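Local coordinates for protein alkane monooxygenase (Geobacillus thermodenitrificans, PDB 3B9O) that is a flavin-dependent monooxygenase of the luciferase-like family with a TIM-barrel fold, modelled here with bound flavin mononucleotide, at residues A[244-249]-A[259-264]; A[4-9]-A[274-279]. One frame throughout, in Å; residues are numbered along the deposited sequence.

Interaction 1 of 2, residues A[244-249]-A[259-264]; sequences VFLGGK and DDIRKR. With FMN (flavin mononucleotide), chain C.
Ile261 of helix 251-265 reaches strand 243-246 with a single methyl, CD1. Its CG1 branch lies anti to the carbonyl carbon, and the chain then runs out extended (chi2 159°). This carries CD1 away from the helix to two neighbours. Leu246 CD1 is 3.7 Å from Ile261 CD1, the two side chains running past each other in opposite directions. Leu246 makes this contact in an unusual, probably strained conformation (chi1 -94°), its CD1 almost eclipsing CA (chi2 7°). Val244 CG1 lies 3.8 Å from Ile261 CD1. The contact is buried, small and purely apolar. Met277 of strand 276-285 also packs on all three residues.

Phe245 lies between Val244 and Leu246 but faces the barrel interior. There the flavin mononucleotide methyl C7M sits over the centre of one Phe245 ring face, 3.4 Å above the plane. Phe10 and Phe55 meet this ring edge-to-face. On the helix, Arg264 NE donates a nearly straight hydrogen bond of 3.0 Å, part of a salt bridge, to Asp260 OD1. It lies in the guanidinium plane but meets OD1 from above the carboxylate plane. Strand 243-246, helix 251-265 and strand 276-285 form a beta-alpha-beta unit of the TIM barrel, with the flavin pocket at the C-terminal ends of the barrel strands.

Interaction 2 of 2, residues A[4-9]-A[274-279]; sequences KIHINA and HIKMFA
His6 and Asn8 of strand 6-12 both meet the ring of Phe278 on strand 276-285. The carbon contact comes from His6 CB, which lies 3.7 Å from Phe278 CE2 and approaches the ring obliquely. The Asn8 amide also comes close, with Asn8 ND2 3.7 Å from Phe278 CE2. Its plane is tilted only 15° from that of the ring, although the side chains cross at about a right angle. Tyr225 meets the Phe278 ring too.

Two nitrogens form the remaining contact. His6 NE2 and Lys276 NZ stand 3.9 Å apart. The lysine chain is bent at chi2 (-80°), which turns its end toward the imidazole. No hydrogen bond links the two segments.

The polar ends are held elsewhere. His6 ND1 is hydrogen-bonded to Asp52 OD2, Lys276 NZ to the carbonyl O of Leu416, and Asn8 ND2 to both Asn376 OD1 and Tyr225 OH. The strand axes approach to 8.8 Å and cross at -51°. The contact runs inside the barrel between strands two apart, with strand 374-378 between them. An aromatic ring thus sits among polar groups, those of His6 and Asn8 buried. The Lys276 charge may disfavour a protonated His6, which Asp52 would oppose. With their polar ends partnered elsewhere, the two segments meet by packing alone.

How the interactions relate
The two contacts lie on one beta/alpha barrel, with centres 12 Å apart. Along the chain the order is strand 6-12, strand 243-246, helix 251-265 and strand 276-285. Both segments of interaction 1 therefore fall between those of interaction 2. Strands 243-246 and 276-285 are parallel neighbours in the sheet. Val244 N to Lys276 O and Val244 O to Phe278 N, each 2.8 Å, are probable hydrogen bonds between them. Interaction 1 joins this sheet to its outer helix. Interaction 2 reaches, inside the barrel, past strand 374-378 to strand 6-12. Ile261 CG2 also packs on Met277 CE at 3.8 Å. Strand 276-285 thus connects the helix layer with the barrel interior, where the flavin is bound.

Interaction 1 of 2, residues A[244-249]-A[259-264]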
loop_
_atom_site.group_PDB
_atom_site.type_symbol
_atom_site.label_atom_id
_atom_site.label_comp_id
_atom_site.label_asym_id
_atom_site.label_seq_id
_atom_site.Cartn_x
_atom_site.Cartn_y
_atom_site.Cartn_z
ATOM N N VAL A 244 1.128 -4.698 7.384
ATOM C CA VAL A 244 -0.249 -4.982 6.994
ATOM C C VAL A 244 -1.047 -3.696 7.008
ATOM O O VAL A 244 -0.987 -2.953 7.971
ATOM C CB VAL A 244 -0.901 -6.070 7.913
ATOM C CG1 VAL A 244 -2.266 -6.473 7.395
ATOM C CG2 VAL A 244 0.011 -7.286 8.037
ATOM N N PHE A 245 -1.748 -3.413 5.906
ATOM C CA PHE A 245 -2.637 -2.250 5.804
ATOM C C PHE A 245 -4.065 -2.778 6.108
ATOM O O PHE A 245 -4.694 -3.430 5.283
ATOM C CB PHE A 245 -2.488 -1.651 4.381
ATOM C CG PHE A 245 -3.310 -0.383 4.098
ATOM C CD1 PHE A 245 -3.480 0.033 2.758
ATOM C CD2 PHE A 245 -3.929 0.374 5.117
ATOM C CE1 PHE A 245 -4.245 1.197 2.455
ATOM C CE2 PHE A 245 -4.692 1.560 4.817
ATOM C CZ PHE A 245 -4.850 1.949 3.483
ATOM N N LEU A 246 -4.542 -2.482 7.305
ATOM C CA LEU A 246 -5.830 -2.936 7.826
ATOM C C LEU A 246 -6.952 -1.957 7.539
ATOM O O LEU A 246 -6.751 -0.727 7.499
ATOM C CB LEU A 246 -5.724 -3.026 9.325
ATOM C CG LEU A 246 -5.363 -4.247 10.168
ATOM C CD1 LEU A 246 -4.935 -5.425 9.395
ATOM C CD2 LEU A 246 -4.399 -3.831 11.274
ATOM N N GLY A 247 -8.140 -2.511 7.323
ATOM C CA GLY A 247 -9.369 -1.727 7.336
ATOM C C GLY A 247 -9.862 -1.594 8.762
ATOM O O GLY A 247 -9.561 -2.436 9.607
ATOM N N GLY A 248 -10.616 -0.524 9.044
ATOM C CA GLY A 248 -11.162 -0.310 10.384
ATOM C C GLY A 248 -10.914 1.097 10.855
ATOM O O GLY A 248 -9.871 1.688 10.540
ATOM N N LYS A 249 -11.882 1.642 11.593
ATOM C CA LYS A 249 -11.880 3.066 11.980
ATOM C C LYS A 249 -11.953 3.314 13.474
ATOM O O LYS A 249 -12.056 4.472 13.898
ATOM C CB LYS A 249 -13.007 3.854 11.311
ATOM C CG LYS A 249 -14.367 3.190 11.362
ATOM C CD LYS A 249 -15.562 4.130 11.056
ATOM C CE LYS A 249 -15.314 5.185 9.992
ATOM N NZ LYS A 249 -16.578 5.366 9.180
ATOM N N ASP A 259 -4.741 -8.432 16.534
ATOM C CA ASP A 259 -4.607 -9.631 17.388
ATOM C C ASP A 259 -4.815 -10.906 16.551
ATOM O O ASP A 259 -4.069 -11.875 16.696
ATOM C CB ASP A 259 -5.614 -9.557 18.565
ATOM C CG ASP A 259 -5.190 -8.556 19.650
ATOM O OD1 ASP A 259 -4.066 -8.042 19.603
ATOM O OD2 ASP A 259 -5.973 -8.278 20.570
ATOM N N ASP A 260 -5.758 -10.846 15.604
ATOM C CA ASP A 260 -6.098 -11.991 14.743
ATOM C C ASP A 260 -4.919 -12.401 13.869
ATOM O O ASP A 260 -4.518 -13.579 13.823
ATOM C CB ASP A 260 -7.294 -11.652 13.873
ATOM C CG ASP A 260 -7.797 -12.842 13.083
ATOM O OD1 ASP A 260 -7.844 -12.728 11.853
ATOM O OD2 ASP A 260 -8.136 -13.879 13.707
ATOM N N ILE A 261 -4.330 -11.416 13.210
ATOM C CA ILE A 261 -3.155 -11.669 12.387
ATOM C C ILE A 261 -1.968 -12.137 13.180
ATOM O O ILE A 261 -1.276 -13.062 12.750
ATOM C CB ILE A 261 -2.781 -10.459 11.486
ATOM C CG1 ILE A 261 -3.816 -10.312 10.399
ATOM C CG2 ILE A 261 -1.438 -10.664 10.786
ATOM C CD1 ILE A 261 -3.808 -8.925 9.849
ATOM N N ARG A 262 -1.705 -11.526 14.333
ATOM C CA ARG A 262 -0.591 -12.000 15.165
ATOM C C ARG A 262 -0.771 -13.456 15.626
ATOM O O ARG A 262 0.179 -14.230 15.626
ATOM C CB ARG A 262 -0.364 -11.080 16.356
ATOM C CG ARG A 262 -0.240 -9.643 15.962
ATOM C CD ARG A 262 -0.274 -8.736 17.209
ATOM N NE ARG A 262 1.054 -8.196 17.321
ATOM C CZ ARG A 262 2.003 -8.607 18.154
ATOM N NH1 ARG A 262 1.781 -9.539 19.060
ATOM N NH2 ARG A 262 3.186 -8.035 18.073
ATOM N N LYS A 263 -1.999 -13.847 15.919
ATOM C CA LYS A 263 -2.261 -15.243 16.286
ATOM C C LYS A 263 -2.017 -16.164 15.110
ATOM O O LYS A 263 -1.400 -17.215 15.266
ATOM C CB LYS A 263 -3.711 -15.440 16.729
ATOM C CG LYS A 263 -3.958 -14.798 17.970
ATOM N N ARG A 264 -2.503 -15.763 13.939
ATOM C CA ARG A 264 -2.336 -16.565 12.731
ATOM C C ARG A 264 -0.874 -16.772 12.344
ATOM O O ARG A 264 -0.543 -17.801 11.724
ATOM C CB ARG A 264 -3.108 -15.964 11.572
ATOM C CG ARG A 264 -4.632 -15.964 11.750
ATOM C CD ARG A 264 -5.216 -15.402 10.511
ATOM N NE ARG A 264 -6.650 -15.209 10.612
ATOM C CZ ARG A 264 -7.556 -16.027 10.086
ATOM N NH1 ARG A 264 -7.188 -17.134 9.424
ATOM N NH2 ARG A 264 -8.840 -15.744 10.255
HETATM N N1 FMN C . -6.905 -3.851 -3.991
HETATM C C2 FMN C . -6.313 -3.413 -5.126
HETATM O O2 FMN C . -6.504 -4.071 -6.191
HETATM N N3 FMN C . -5.537 -2.281 -5.066
HETATM C C4 FMN C . -5.346 -1.602 -3.890
HETATM O O4 FMN C . -4.628 -0.581 -3.858
HETATM C C4A FMN C . -5.952 -2.060 -2.709
HETATM N N5 FMN C . -5.799 -1.435 -1.502
HETATM C C5A FMN C . -6.433 -1.926 -0.389
HETATM C C6 FMN C . -6.309 -1.304 0.868
HETATM C C7 FMN C . -6.958 -1.830 2.002
HETATM C C7M FMN C . -6.838 -1.171 3.360
HETATM C C8 FMN C . -7.724 -2.981 1.887
HETATM C C8M FMN C . -8.429 -3.554 3.095
HETATM C C9 FMN C . -7.861 -3.608 0.643
HETATM C C9A FMN C . -7.224 -3.090 -0.499
HETATM N N10 FMN C . -7.359 -3.702 -1.703
HETATM C C10 FMN C . -6.748 -3.207 -2.799
HETATM C "C1'" FMN C . -8.174 -4.926 -1.864
HETATM C "C2'" FMN C . -7.262 -6.164 -1.822
HETATM O "O2'" FMN C . -5.890 -5.785 -1.701
HETATM C "C3'" FMN C . -7.382 -7.117 -3.022
HETATM O "O3'" FMN C . -7.353 -6.435 -4.295
HETATM C "C4'" FMN C . -8.540 -8.130 -2.880
HETATM O "O4'" FMN C . -9.390 -8.136 -4.031
HETATM C "C5'" FMN C . -9.418 -7.932 -1.640
HETATM O "O5'" FMN C . -8.820 -8.742 -0.637
HETATM P P FMN C . -9.654 -9.452 0.539
HETATM O O1P FMN C . -10.923 -9.948 -0.136
HETATM O O2P FMN C . -8.707 -10.516 1.010
HETATM O O3P FMN C . -9.981 -8.363 1.543
#

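Interaction 2 of 2, residues A[4-9]-A[274-279]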
loop_
_atom_site.group_PDB
_atom_site.type_symbol
_atom_site.label_atom_id
_atom_site.label_comp_id
_atom_site.label_asym_id
_atom_site.label_seq_id
_atom_site.Cartn_x
_atom_site.Cartn_y
_atom_site.Cartn_z
ATOM N N LYS A 4 7.799 5.494 18.049
ATOM C CA LYS A 4 7.510 6.473 17.033
ATOM C C LYS A 4 6.587 5.883 15.944
ATOM O O LYS A 4 6.791 4.755 15.457
ATOM C CB LYS A 4 8.798 7.128 16.507
ATOM C CG LYS A 4 9.740 7.572 17.683
ATOM C CD LYS A 4 10.429 8.893 17.494
ATOM C CE LYS A 4 11.144 9.309 18.813
ATOM N NZ LYS A 4 11.704 10.735 18.759
ATOM N N ILE A 5 5.570 6.663 15.618
ATOM C CA ILE A 5 4.500 6.284 14.678
ATOM C C ILE A 5 5.023 6.374 13.245
ATOM O O ILE A 5 5.532 7.429 12.840
ATOM C CB ILE A 5 3.270 7.191 14.854
ATOM C CG1 ILE A 5 2.763 7.130 16.328
ATOM C CG2 ILE A 5 2.153 6.851 13.830
ATOM C CD1 ILE A 5 1.655 8.150 16.643
ATOM N N HIS A 6 4.938 5.261 12.517
ATOM C CA HIS A 6 5.271 5.261 11.085
ATOM C C HIS A 6 4.143 5.933 10.266
ATOM O O HIS A 6 2.966 5.645 10.449
ATOM C CB HIS A 6 5.584 3.837 10.581
ATOM C CG HIS A 6 6.738 3.177 11.278
ATOM N ND1 HIS A 6 8.054 3.360 10.892
ATOM C CD2 HIS A 6 6.768 2.286 12.298
ATOM C CE1 HIS A 6 8.843 2.650 11.682
ATOM N NE2 HIS A 6 8.089 1.993 12.544
ATOM N N ILE A 7 4.486 6.853 9.370
ATOM C CA ILE A 7 3.462 7.478 8.560
ATOM C C ILE A 7 3.794 7.369 7.077
ATOM O O ILE A 7 4.879 7.790 6.641
ATOM C CB ILE A 7 3.202 8.944 8.984
ATOM C CG1 ILE A 7 2.581 8.980 10.406
ATOM C CG2 ILE A 7 2.233 9.634 8.020
ATOM C CD1 ILE A 7 2.644 10.293 11.072
ATOM N N ASN A 8 2.851 6.805 6.325
ATOM C CA ASN A 8 2.909 6.752 4.865
ATOM C C ASN A 8 1.884 7.693 4.221
ATOM O O ASN A 8 0.778 7.862 4.746
ATOM C CB ASN A 8 2.592 5.352 4.361
ATOM C CG ASN A 8 3.545 4.307 4.869
ATOM O OD1 ASN A 8 4.690 4.600 5.225
ATOM N ND2 ASN A 8 3.077 3.062 4.890
ATOM N N ALA A 9 2.249 8.252 3.077
ATOM C CA ALA A 9 1.371 9.082 2.266
ATOM C C ALA A 9 0.630 8.166 1.319
ATOM O O ALA A 9 1.256 7.442 0.549
ATOM C CB ALA A 9 2.208 10.080 1.510
ATOM N N HIS A 274 7.359 -9.066 14.300
ATOM C CA HIS A 274 8.035 -8.861 13.026
ATOM C C HIS A 274 7.005 -8.448 11.954
ATOM O O HIS A 274 7.322 -8.439 10.779
ATOM C CB HIS A 274 8.753 -10.136 12.598
ATOM C CG HIS A 274 10.010 -10.410 13.355
ATOM N ND1 HIS A 274 10.438 -9.635 14.414
ATOM C CD2 HIS A 274 10.933 -11.388 13.203
ATOM C CE1 HIS A 274 11.574 -10.127 14.882
ATOM N NE2 HIS A 274 11.898 -11.187 14.160
ATOM N N ILE A 275 5.769 -8.154 12.389
ATOM C CA ILE A 275 4.729 -7.660 11.503
ATOM C C ILE A 275 4.314 -6.287 12.045
ATOM O O ILE A 275 3.899 -6.185 13.200
ATOM C CB ILE A 275 3.478 -8.613 11.474
ATOM C CG1 ILE A 275 3.870 -10.083 11.252
ATOM C CG2 ILE A 275 2.483 -8.139 10.412
ATOM C CD1 ILE A 275 2.730 -11.101 11.556
ATOM N N LYS A 276 4.381 -5.247 11.231
ATOM C CA LYS A 276 3.867 -3.916 11.602
ATOM C C LYS A 276 2.445 -3.727 11.092
ATOM O O LYS A 276 2.100 -4.180 9.999
ATOM C CB LYS A 276 4.775 -2.838 11.004
ATOM C CG LYS A 276 6.227 -2.988 11.390
ATOM C CD LYS A 276 6.485 -2.432 12.790
ATOM C CE LYS A 276 7.978 -2.529 13.135
ATOM N NZ LYS A 276 8.419 -1.540 14.144
ATOM N N MET A 277 1.613 -3.080 11.897
ATOM C CA MET A 277 0.184 -2.923 11.588
ATOM C C MET A 277 -0.070 -1.462 11.282
ATOM O O MET A 277 0.311 -0.605 12.085
ATOM C CB MET A 277 -0.649 -3.358 12.795
ATOM C CG MET A 277 -0.419 -4.842 13.178
ATOM S SD MET A 277 -1.024 -6.022 11.956
ATOM C CE MET A 277 -0.435 -7.537 12.708
ATOM N N PHE A 278 -0.676 -1.197 10.119
ATOM C CA PHE A 278 -0.966 0.149 9.605
ATOM C C PHE A 278 -2.490 0.343 9.465
ATOM O O PHE A 278 -3.167 -0.533 8.968
ATOM C CB PHE A 278 -0.281 0.359 8.239
ATOM C CG PHE A 278 1.216 0.570 8.342
ATOM C CD1 PHE A 278 2.080 -0.517 8.516
ATOM C CD2 PHE A 278 1.757 1.859 8.280
ATOM C CE1 PHE A 278 3.501 -0.328 8.609
ATOM C CE2 PHE A 278 3.158 2.072 8.405
ATOM C CZ PHE A 278 4.023 0.966 8.571
ATOM N N ALA A 279 -3.013 1.452 9.986
ATOM C CA ALA A 279 -4.400 1.826 9.802
ATOM C C ALA A 279 -4.487 2.955 8.792
ATOM O O ALA A 279 -3.503 3.665 8.577
ATOM C CB ALA A 279 -5.001 2.264 11.140
#